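Local structure of carbon monoxide oxidation system transcription regulator CooA-1 (Carboxydothermus hydrogenoformans, 2HKX) at residues M5-T10 with T69-E74; G55-Y60 with A85-M90; N190-M195 with Q212-F217. The protein probably acts as a DNA-binding transcription factor that senses carbon monoxide through the iron of a bound heme and regulates carbon monoxide oxidation genes. The protein carries 2 engineered substitutions. One frame throughout, in Å; residues are numbered along the deposited sequence.

From the N terminus, segment 5-10 opens contact 1, segment 55-60 opens contact 2, segment 69-74 closes contact 1 and segment 85-90 closes contact 2, so the two loops cross. They also touch: strands 56-63 and 66-74 are neighbours in one antiparallel sheet, and Ile72 packs on Arg56 and Met90. Contact 1 brings the N-terminal loop against that sheet, while contact 2 joins two strands within it. Contact 3 follows in series, closing a short loop between helices 182-194 and 211-217 in the Crp-like helix-turn-helix region. Its nearest atoms lie about 13 Å from contact 1 and 18 Å from contact 2.

Contact 1: M5-T10 with T69-E74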
loop_
_atom_site.group_PDB
_atom_site.type_symbol
_atom_site.label_atom_id
_atom_site.label_comp_id
_atom_site.label_asym_id
_atom_site.label_seq_id
_atom_site.Cartn_x
_atom_site.Cartn_y
_atom_site.Cartn_z
ATOM N N MET A 5 8.386 -5.764 3.096
ATOM C CA MET A 5 9.744 -5.505 3.582
ATOM C C MET A 5 10.356 -4.226 3.000
ATOM O O MET A 5 11.329 -3.685 3.549
ATOM C CB MET A 5 10.656 -6.725 3.350
ATOM C CG MET A 5 11.196 -6.872 1.938
ATOM S SD MET A 5 12.986 -7.121 1.950
ATOM C CE MET A 5 13.476 -6.282 0.436
ATOM N N ARG A 6 9.786 -3.748 1.893
ATOM C CA ARG A 6 10.265 -2.544 1.212
ATOM C C ARG A 6 9.181 -1.957 0.318
ATOM O O ARG A 6 8.713 -2.611 -0.617
ATOM C CB ARG A 6 11.537 -2.830 0.398
ATOM C CG ARG A 6 12.787 -2.159 0.930
ATOM C CD ARG A 6 12.677 -0.647 0.726
ATOM N NE ARG A 6 13.915 0.071 1.002
ATOM C CZ ARG A 6 14.099 1.366 0.752
ATOM N NH1 ARG A 6 13.122 2.089 0.212
ATOM N NH2 ARG A 6 15.261 1.940 1.041
ATOM N N LEU A 7 8.799 -0.716 0.610
ATOM C CA LEU A 7 7.672 -0.051 -0.057
ATOM C C LEU A 7 7.979 0.506 -1.449
ATOM O O LEU A 7 7.526 -0.027 -2.465
ATOM C CB LEU A 7 7.130 1.093 0.817
ATOM C CG LEU A 7 6.128 0.781 1.927
ATOM C CD1 LEU A 7 5.517 2.074 2.438
ATOM C CD2 LEU A 7 5.042 -0.165 1.437
ATOM N N THR A 8 8.729 1.599 -1.472
ATOM C CA THR A 8 8.962 2.381 -2.679
ATOM C C THR A 8 10.430 2.768 -2.720
ATOM O O THR A 8 11.025 3.058 -1.678
ATOM C CB THR A 8 8.101 3.691 -2.695
ATOM O OG1 THR A 8 8.191 4.351 -1.427
ATOM C CG2 THR A 8 6.630 3.402 -2.986
ATOM N N ASP A 9 11.012 2.755 -3.919
ATOM C CA ASP A 9 12.359 3.286 -4.152
ATOM C C ASP A 9 12.376 4.821 -4.156
ATOM O O ASP A 9 13.418 5.433 -4.423
ATOM C CB ASP A 9 12.924 2.754 -5.479
ATOM C CG ASP A 9 13.990 1.677 -5.286
ATOM O OD1 ASP A 9 13.651 0.524 -4.938
ATOM O OD2 ASP A 9 15.178 1.983 -5.510
ATOM N N THR A 10 11.233 5.434 -3.844
ATOM C CA THR A 10 11.044 6.892 -3.960
ATOM C C THR A 10 11.879 7.704 -2.959
ATOM O O THR A 10 11.977 7.336 -1.785
ATOM C CB THR A 10 9.549 7.287 -3.849
ATOM O OG1 THR A 10 8.730 6.277 -4.458
ATOM C CG2 THR A 10 9.295 8.626 -4.546
ATOM N N THR A 69 2.641 -8.142 10.311
ATOM C CA THR A 69 3.339 -7.008 9.790
ATOM C C THR A 69 2.778 -6.601 8.416
ATOM O O THR A 69 2.730 -7.404 7.502
ATOM C CB THR A 69 4.856 -7.296 9.705
ATOM O OG1 THR A 69 5.346 -7.605 11.021
ATOM C CG2 THR A 69 5.639 -6.070 9.115
ATOM N N LEU A 70 2.368 -5.348 8.297
ATOM C CA LEU A 70 1.834 -4.818 7.028
ATOM C C LEU A 70 2.955 -4.277 6.164
ATOM O O LEU A 70 2.971 -4.470 4.949
ATOM C CB LEU A 70 0.815 -3.686 7.277
ATOM C CG LEU A 70 -0.444 -4.089 8.057
ATOM C CD1 LEU A 70 -1.143 -2.884 8.634
ATOM C CD2 LEU A 70 -1.404 -4.916 7.209
ATOM N N ALA A 71 3.866 -3.556 6.785
ATOM C CA ALA A 71 4.909 -2.873 6.042
ATOM C C ALA A 71 6.112 -2.574 6.929
ATOM O O ALA A 71 5.994 -2.531 8.149
ATOM C CB ALA A 71 4.368 -1.583 5.424
ATOM N N ILE A 72 7.264 -2.413 6.288
ATOM C CA ILE A 72 8.455 -1.852 6.915
ATOM C C ILE A 72 8.725 -0.501 6.246
ATOM O O ILE A 72 8.716 -0.401 5.024
ATOM C CB ILE A 72 9.684 -2.770 6.762
ATOM C CG1 ILE A 72 9.427 -4.163 7.371
ATOM C CG2 ILE A 72 10.905 -2.148 7.405
ATOM C CD1 ILE A 72 8.700 -4.112 8.724
ATOM N N LEU A 73 8.912 0.546 7.057
ATOM C CA LEU A 73 9.186 1.889 6.529
ATOM C C LEU A 73 10.661 2.163 6.711
ATOM O O LEU A 73 11.203 1.940 7.795
ATOM C CB LEU A 73 8.351 2.964 7.219
ATOM C CG LEU A 73 6.835 2.721 7.237
ATOM C CD1 LEU A 73 6.135 3.833 8.043
ATOM C CD2 LEU A 73 6.281 2.605 5.833
ATOM N N GLU A 74 11.289 2.604 5.622
ATOM C CA GLU A 74 12.706 2.956 5.584
ATOM C C GLU A 74 12.877 4.477 5.492
ATOM O O GLU A 74 11.904 5.206 5.324
ATOM C CB GLU A 74 13.348 2.288 4.368
ATOM C CG GLU A 74 13.218 0.778 4.314
ATOM C CD GLU A 74 14.247 0.054 5.179
ATOM O OE1 GLU A 74 15.175 0.717 5.699
ATOM O OE2 GLU A 74 14.135 -1.178 5.348
#
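Met5 and Ile72 mark the closest backbone approach, their CA atoms 5.1 Å apart, where the irregular segment 5-10 runs past strand 66-74. No hydrogen bond joins the two segments, so they meet through carbon contacts and the proximity of charges. The backbone O of Met5 sits 3.7 Å from Ile72 CB, and Ile72 CG1 also approaches Met5 CA.

Leu7 sends its two methyls to different partners. CD1 is 3.5 Å from Leu73 CD2, whereas CD2 rests 4.3 Å from Ala71 CB. The engineered Leu127 of helix 111-137 also touches Leu7, whose side chain is about 7 Å from the bound heme. Within this chain the strand is an outermost one of its antiparallel sheet in the cyclic nucleotide-binding domain, and it carries a classic beta bulge: Leu70 and Ala71 both face Val59 of the adjacent strand.

At the other end of the contact, the aliphatic part of Glu74 lies across a face of the Arg6 guanidinium, with CG 3.5 Å from Arg6 NE and displaced toward the rim of the group. The side chains cross at about a right angle, yet the guanidinium and carboxylate planes differ by only 15°. A bend at chi2 (-81°) turns the carboxylate away from the Arg6 guanidinium and toward Arg56. Its OE2 stays 4.5 Å from Arg6 NE and well out of the guanidinium plane, so at most a longer-range attraction between the charges is likely here. The salt-bridge partner of OE2 is Arg56 NE, on the neighbouring strand.

Contact 2: G55-Y60 with A85-M90; sequences GRVRVY and AFIQAM
Strands 56-60 and 86-89 run antiparallel, their axes 4.6 Å apart at closest approach and their directions at 156°, with Val57 opposite Ala89, Arg58 opposite Gln88, Val59 opposite Ile87 and Tyr60 opposite Phe86. They are the two inner strands of a four-stranded sheet in the cyclic nucleotide-binding fold, a cupin-like beta-roll that here houses the heme. Arg58 with Gln88 and Tyr60 with Phe86 are hydrogen-bonded pairs; within the first, Arg58 N donates to Gln88 O at 2.9 Å and Gln88 N to Arg58 O. The bond from Met90 N to Arg56 O continues the ladder beyond them. Val57 with Ala89 and Val59 with Ile87 are the non-hydrogen-bonded pairs between.

On the sheet face that bears the valines, Val57 CG2 meets Ile87 CG2 at 3.8 Å. A chi1 of 175° carries Val59 CG1 to Ala85 CB, 3.7 Å away. Ala85 directly follows Thr83 and Arg84, which bind the heme, and its side chain is about 6 Å from the heme.

The other face carries Arg58, Tyr60, Phe86 and Gln88. Met90, beyond the paired residues, sets its CG 3.6 Å from Arg58 CB and its sulfur beside the aliphatic stem of Arg56. The guanidinium of Arg58 lies over one face of the Tyr60 ring, and a salt bridge from its NH2 to Glu67 of strand 66-74 helps to fix its position. The tyrosine and phenylalanine rings are nearly parallel but slid apart, so that they barely overlap. The closer contact is CH-pi: Phe86 CB lies over the tyrosine face opposite Arg58, 3.5 Å from the centroid of the Tyr60 ring and 20° off its normal.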
loop_
_atom_site.group_PDB
_atom_site.type_symbol
_atom_site.label_atom_id
_atom_site.label_comp_id
_atom_site.label_asym_id
_atom_site.label_seq_id
_atom_site.Cartn_x
_atom_site.Cartn_y
_atom_site.Cartn_z
ATOM N N GLY A 55 16.767 5.157 10.046
ATOM C CA GLY A 55 16.359 3.912 10.670
ATOM C C GLY A 55 15.304 3.172 9.858
ATOM O O GLY A 55 15.372 3.118 8.621
ATOM N N ARG A 56 14.308 2.650 10.567
ATOM C CA ARG A 56 13.466 1.569 10.067
ATOM C C ARG A 56 12.327 1.315 11.030
ATOM O O ARG A 56 12.548 1.008 12.197
ATOM C CB ARG A 56 14.304 0.297 9.981
ATOM C CG ARG A 56 13.670 -0.848 9.256
ATOM C CD ARG A 56 14.707 -1.942 9.088
ATOM N NE ARG A 56 14.370 -2.833 7.986
ATOM C CZ ARG A 56 14.681 -4.126 7.946
ATOM N NH1 ARG A 56 15.324 -4.681 8.960
ATOM N NH2 ARG A 56 14.322 -4.867 6.902
ATOM N N VAL A 57 11.100 1.460 10.553
ATOM C CA VAL A 57 9.945 1.173 11.408
ATOM C C VAL A 57 8.973 0.155 10.770
ATOM O O VAL A 57 8.913 -0.006 9.553
ATOM C CB VAL A 57 9.225 2.455 11.963
ATOM C CG1 VAL A 57 10.233 3.558 12.310
ATOM C CG2 VAL A 57 8.210 3.004 11.003
ATOM N N ARG A 58 8.208 -0.481 11.649
ATOM C CA ARG A 58 7.387 -1.628 11.369
ATOM C C ARG A 58 5.934 -1.204 11.604
ATOM O O ARG A 58 5.609 -0.668 12.650
ATOM C CB ARG A 58 7.815 -2.689 12.378
ATOM C CG ARG A 58 7.342 -4.040 12.109
ATOM C CD ARG A 58 7.516 -4.890 13.362
ATOM N NE ARG A 58 6.507 -5.911 13.260
ATOM C CZ ARG A 58 5.856 -6.459 14.266
ATOM N NH1 ARG A 58 6.108 -6.097 15.529
ATOM N NH2 ARG A 58 4.960 -7.387 13.982
ATOM N N VAL A 59 5.061 -1.432 10.626
ATOM C CA VAL A 59 3.653 -1.079 10.774
ATOM C C VAL A 59 2.973 -2.402 10.880
ATOM O O VAL A 59 3.194 -3.286 10.052
ATOM C CB VAL A 59 3.124 -0.273 9.554
ATOM C CG1 VAL A 59 1.624 -0.017 9.684
ATOM C CG2 VAL A 59 3.937 1.030 9.380
ATOM N N TYR A 60 2.191 -2.585 11.937
ATOM C CA TYR A 60 1.617 -3.884 12.142
ATOM C C TYR A 60 0.290 -3.824 12.840
ATOM O O TYR A 60 -0.017 -2.891 13.577
ATOM C CB TYR A 60 2.597 -4.830 12.855
ATOM C CG TYR A 60 2.923 -4.444 14.302
ATOM C CD1 TYR A 60 3.916 -3.531 14.575
ATOM C CD2 TYR A 60 2.268 -5.038 15.371
ATOM C CE1 TYR A 60 4.245 -3.186 15.861
ATOM C CE2 TYR A 60 2.581 -4.693 16.684
ATOM C CZ TYR A 60 3.573 -3.748 16.914
ATOM O OH TYR A 60 3.951 -3.367 18.191
ATOM N N ALA A 85 -3.141 0.624 13.215
ATOM C CA ALA A 85 -1.931 -0.170 13.308
ATOM C C ALA A 85 -0.970 0.348 14.358
ATOM O O ALA A 85 -0.931 1.545 14.651
ATOM C CB ALA A 85 -1.259 -0.224 11.988
ATOM N N PHE A 86 -0.207 -0.576 14.936
ATOM C CA PHE A 86 0.918 -0.216 15.761
ATOM C C PHE A 86 2.093 0.157 14.882
ATOM O O PHE A 86 2.181 -0.280 13.743
ATOM C CB PHE A 86 1.287 -1.359 16.693
ATOM C CG PHE A 86 0.297 -1.566 17.796
ATOM C CD1 PHE A 86 -0.884 -2.273 17.569
ATOM C CD2 PHE A 86 0.533 -1.028 19.057
ATOM C CE1 PHE A 86 -1.806 -2.452 18.591
ATOM C CE2 PHE A 86 -0.395 -1.203 20.096
ATOM C CZ PHE A 86 -1.564 -1.907 19.859
ATOM N N ILE A 87 2.974 0.993 15.420
ATOM C CA ILE A 87 4.171 1.457 14.703
ATOM C C ILE A 87 5.331 1.391 15.691
ATOM O O ILE A 87 5.319 2.066 16.709
ATOM C CB ILE A 87 3.997 2.899 14.111
ATOM C CG1 ILE A 87 2.725 2.976 13.248
ATOM C CG2 ILE A 87 5.246 3.299 13.302
ATOM C CD1 ILE A 87 2.345 4.328 12.751
ATOM N N GLN A 88 6.315 0.547 15.379
ATOM C CA GLN A 88 7.404 0.239 16.273
ATOM C C GLN A 88 8.746 0.449 15.566
ATOM O O GLN A 88 8.908 0.133 14.372
ATOM C CB GLN A 88 7.274 -1.225 16.772
ATOM C CG GLN A 88 8.460 -1.793 17.561
ATOM C CD GLN A 88 8.229 -3.200 18.119
ATOM O OE1 GLN A 88 8.283 -3.411 19.340
ATOM N NE2 GLN A 88 8.022 -4.173 17.237
ATOM N N ALA A 89 9.701 0.974 16.325
ATOM C CA ALA A 89 11.098 1.033 15.916
ATOM C C ALA A 89 11.677 -0.373 15.848
ATOM O O ALA A 89 11.606 -1.138 16.815
ATOM C CB ALA A 89 11.908 1.906 16.896
ATOM N N MET A 90 12.255 -0.700 14.700
ATOM C CA MET A 90 12.926 -1.975 14.511
ATOM C C MET A 90 14.380 -1.777 14.862
ATOM O O MET A 90 15.138 -2.746 15.026
ATOM C CB MET A 90 12.813 -2.429 13.062
ATOM C CG MET A 90 11.430 -2.865 12.676
ATOM S SD MET A 90 11.395 -3.457 10.982
ATOM C CE MET A 90 12.021 -5.127 11.236
#

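Contact 3: N190-M195 with Q212-F217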
loop_
_atom_site.group_PDB
_atom_site.type_symbol
_atom_site.label_atom_id
_atom_site.label_comp_id
_atom_site.label_asym_id
_atom_site.label_seq_id
_atom_site.Cartn_x
_atom_site.Cartn_y
_atom_site.Cartn_z
ATOM N N ASN A 190 13.676 -24.514 3.603
ATOM C CA ASN A 190 14.360 -25.806 3.405
ATOM C C ASN A 190 13.863 -26.618 2.196
ATOM O O ASN A 190 14.657 -27.195 1.460
ATOM C CB ASN A 190 14.215 -26.646 4.650
ATOM C CG ASN A 190 15.535 -26.955 5.297
ATOM O OD1 ASN A 190 16.224 -27.930 4.928
ATOM N ND2 ASN A 190 15.891 -26.151 6.297
ATOM N N ASP A 191 12.548 -26.654 2.009
ATOM C CA ASP A 191 11.948 -27.265 0.836
ATOM C C ASP A 191 12.498 -26.594 -0.408
ATOM O O ASP A 191 12.913 -27.275 -1.339
ATOM C CB ASP A 191 10.419 -27.116 0.850
ATOM C CG ASP A 191 9.737 -27.904 1.973
ATOM O OD1 ASP A 191 8.545 -27.648 2.188
ATOM O OD2 ASP A 191 10.347 -28.778 2.634
ATOM N N PHE A 192 12.524 -25.259 -0.418
ATOM C CA PHE A 192 13.063 -24.517 -1.562
ATOM C C PHE A 192 14.554 -24.816 -1.801
ATOM O O PHE A 192 14.979 -24.927 -2.948
ATOM C CB PHE A 192 12.799 -23.005 -1.450
ATOM C CG PHE A 192 11.332 -22.613 -1.603
ATOM C CD1 PHE A 192 10.483 -23.317 -2.453
ATOM C CD2 PHE A 192 10.811 -21.519 -0.906
ATOM C CE1 PHE A 192 9.107 -22.929 -2.597
ATOM C CE2 PHE A 192 9.445 -21.140 -1.036
ATOM C CZ PHE A 192 8.599 -21.843 -1.879
ATOM N N LYS A 193 15.321 -24.917 -0.719
ATOM C CA LYS A 193 16.722 -25.308 -0.756
ATOM C C LYS A 193 16.926 -26.682 -1.414
ATOM O O LYS A 193 17.757 -26.828 -2.310
ATOM C CB LYS A 193 17.312 -25.320 0.665
ATOM C CG LYS A 193 18.777 -25.719 0.711
ATOM C CD LYS A 193 19.133 -26.391 2.025
ATOM C CE LYS A 193 20.069 -27.556 1.766
ATOM N NZ LYS A 193 20.421 -28.295 3.020
ATOM N N LYS A 194 16.144 -27.671 -0.985
ATOM C CA LYS A 194 16.157 -29.007 -1.613
ATOM C C LYS A 194 15.706 -28.997 -3.076
ATOM O O LYS A 194 16.045 -29.906 -3.822
ATOM C CB LYS A 194 15.340 -30.005 -0.797
ATOM C CG LYS A 194 15.592 -29.879 0.692
ATOM C CD LYS A 194 15.767 -31.188 1.363
ATOM C CE LYS A 194 14.950 -31.277 2.648
ATOM N NZ LYS A 194 13.494 -31.227 2.321
ATOM N N MET A 195 14.980 -27.964 -3.497
ATOM C CA MET A 195 14.575 -27.844 -4.909
ATOM C C MET A 195 15.666 -27.211 -5.788
ATOM O O MET A 195 15.524 -27.190 -7.002
ATOM C CB MET A 195 13.263 -27.040 -5.064
ATOM C CG MET A 195 12.000 -27.720 -4.509
ATOM S SD MET A 195 10.499 -26.665 -4.497
ATOM C CE MET A 195 10.071 -26.741 -6.247
ATOM N N GLN A 212 13.717 -18.568 -11.931
ATOM C CA GLN A 212 12.646 -18.912 -12.868
ATOM C C GLN A 212 11.856 -20.093 -12.329
ATOM O O GLN A 212 10.637 -20.093 -12.397
ATOM C CB GLN A 212 13.147 -19.142 -14.300
ATOM C CG GLN A 212 12.016 -19.182 -15.365
ATOM C CD GLN A 212 11.196 -17.880 -15.466
ATOM O OE1 GLN A 212 11.728 -16.815 -15.802
ATOM N NE2 GLN A 212 9.893 -17.973 -15.189
ATOM N N LYS A 213 12.555 -21.064 -11.747
ATOM C CA LYS A 213 11.909 -22.202 -11.103
ATOM C C LYS A 213 11.031 -21.752 -9.935
ATOM O O LYS A 213 10.025 -22.386 -9.628
ATOM C CB LYS A 213 12.949 -23.228 -10.625
ATOM C CG LYS A 213 12.371 -24.622 -10.403
ATOM C CD LYS A 213 13.399 -25.632 -9.885
ATOM C CE LYS A 213 14.545 -25.873 -10.864
ATOM N NZ LYS A 213 15.404 -26.996 -10.407
ATOM N N LEU A 214 11.413 -20.657 -9.287
ATOM C CA LEU A 214 10.595 -20.069 -8.227
ATOM C C LEU A 214 9.397 -19.283 -8.794
ATOM O O LEU A 214 8.260 -19.420 -8.305
ATOM C CB LEU A 214 11.461 -19.203 -7.289
ATOM C CG LEU A 214 10.800 -18.638 -6.025
ATOM C CD1 LEU A 214 10.215 -19.707 -5.100
ATOM C CD2 LEU A 214 11.786 -17.791 -5.272
ATOM N N LYS A 215 9.652 -18.460 -9.817
ATOM C CA LYS A 215 8.563 -17.851 -10.611
ATOM C C LYS A 215 7.586 -18.910 -11.141
ATOM O O LYS A 215 6.369 -18.745 -11.043
ATOM C CB LYS A 215 9.128 -17.053 -11.783
ATOM C CG LYS A 215 9.832 -15.780 -11.382
ATOM C CD LYS A 215 10.323 -15.042 -12.600
ATOM C CE LYS A 215 10.283 -13.547 -12.373
ATOM N NZ LYS A 215 11.216 -12.847 -13.288
ATOM N N GLU A 216 8.134 -20.000 -11.679
ATOM C CA GLU A 216 7.344 -21.124 -12.206
ATOM C C GLU A 216 6.607 -21.886 -11.101
ATOM O O GLU A 216 5.606 -22.559 -11.365
ATOM C CB GLU A 216 8.236 -22.100 -12.996
ATOM C CG GLU A 216 8.679 -21.606 -14.388
ATOM C CD GLU A 216 9.875 -22.389 -14.956
ATOM O OE1 GLU A 216 10.016 -22.448 -16.199
ATOM O OE2 GLU A 216 10.677 -22.946 -14.166
ATOM N N PHE A 217 7.118 -21.800 -9.872
ATOM C CA PHE A 217 6.468 -22.449 -8.738
ATOM C C PHE A 217 5.257 -21.642 -8.289
ATOM O O PHE A 217 4.187 -22.197 -8.033
ATOM C CB PHE A 217 7.436 -22.660 -7.554
ATOM C CG PHE A 217 6.822 -23.435 -6.410
ATOM C CD1 PHE A 217 6.984 -24.810 -6.325
ATOM C CD2 PHE A 217 6.047 -22.793 -5.450
ATOM C CE1 PHE A 217 6.401 -25.539 -5.294
ATOM C CE2 PHE A 217 5.462 -23.504 -4.422
ATOM C CZ PHE A 217 5.643 -24.885 -4.343
#
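Phe192 and Phe217 make a T-shaped (edge-to-face) pair: the CE1 edge of Phe192 is directed at a face of Phe217, the planes stand at 82° and the centroids are 5.6 Å apart. CE1 is displaced toward the rim of the Phe217 ring, and its nearest atom there is CE2, at 4.1 Å.

Leu214 covers a face of the Phe192 ring, its CD1 4.2 Å from the centroid and only 11° off the normal, a CH-pi contact over the centre. Met195 completes the apolar group. Its CE touches Phe217 CD1 at 3.6 Å, while SD lies 5.0 Å from the Phe217 centroid in an oblique Met-aromatic contact. The bend at chi3 (77°) swings CE toward the Phe217 ring. The one hydrogen bond between the two segments is weak: Lys213 NZ donates to the backbone O of Met195 over 3.4 Å.

Helix 140-155 backs the cluster, with Leu144 against Phe192, Val149 against Leu214, and Arg141 and Leu142 against Phe217. Ile197, in the loop after helix 182-194, touches both Phe192 and Leu214.

The contact thus joins helix 182-194 to the C-terminal helix 211-217 across an intervening hairpin of strands 198-200 and 205-208. This order of elements is that of the winged helix-turn-helix domain of Crp-like regulators, in which helix 182-194, following helix 171-178, is probably the DNA-recognition helix.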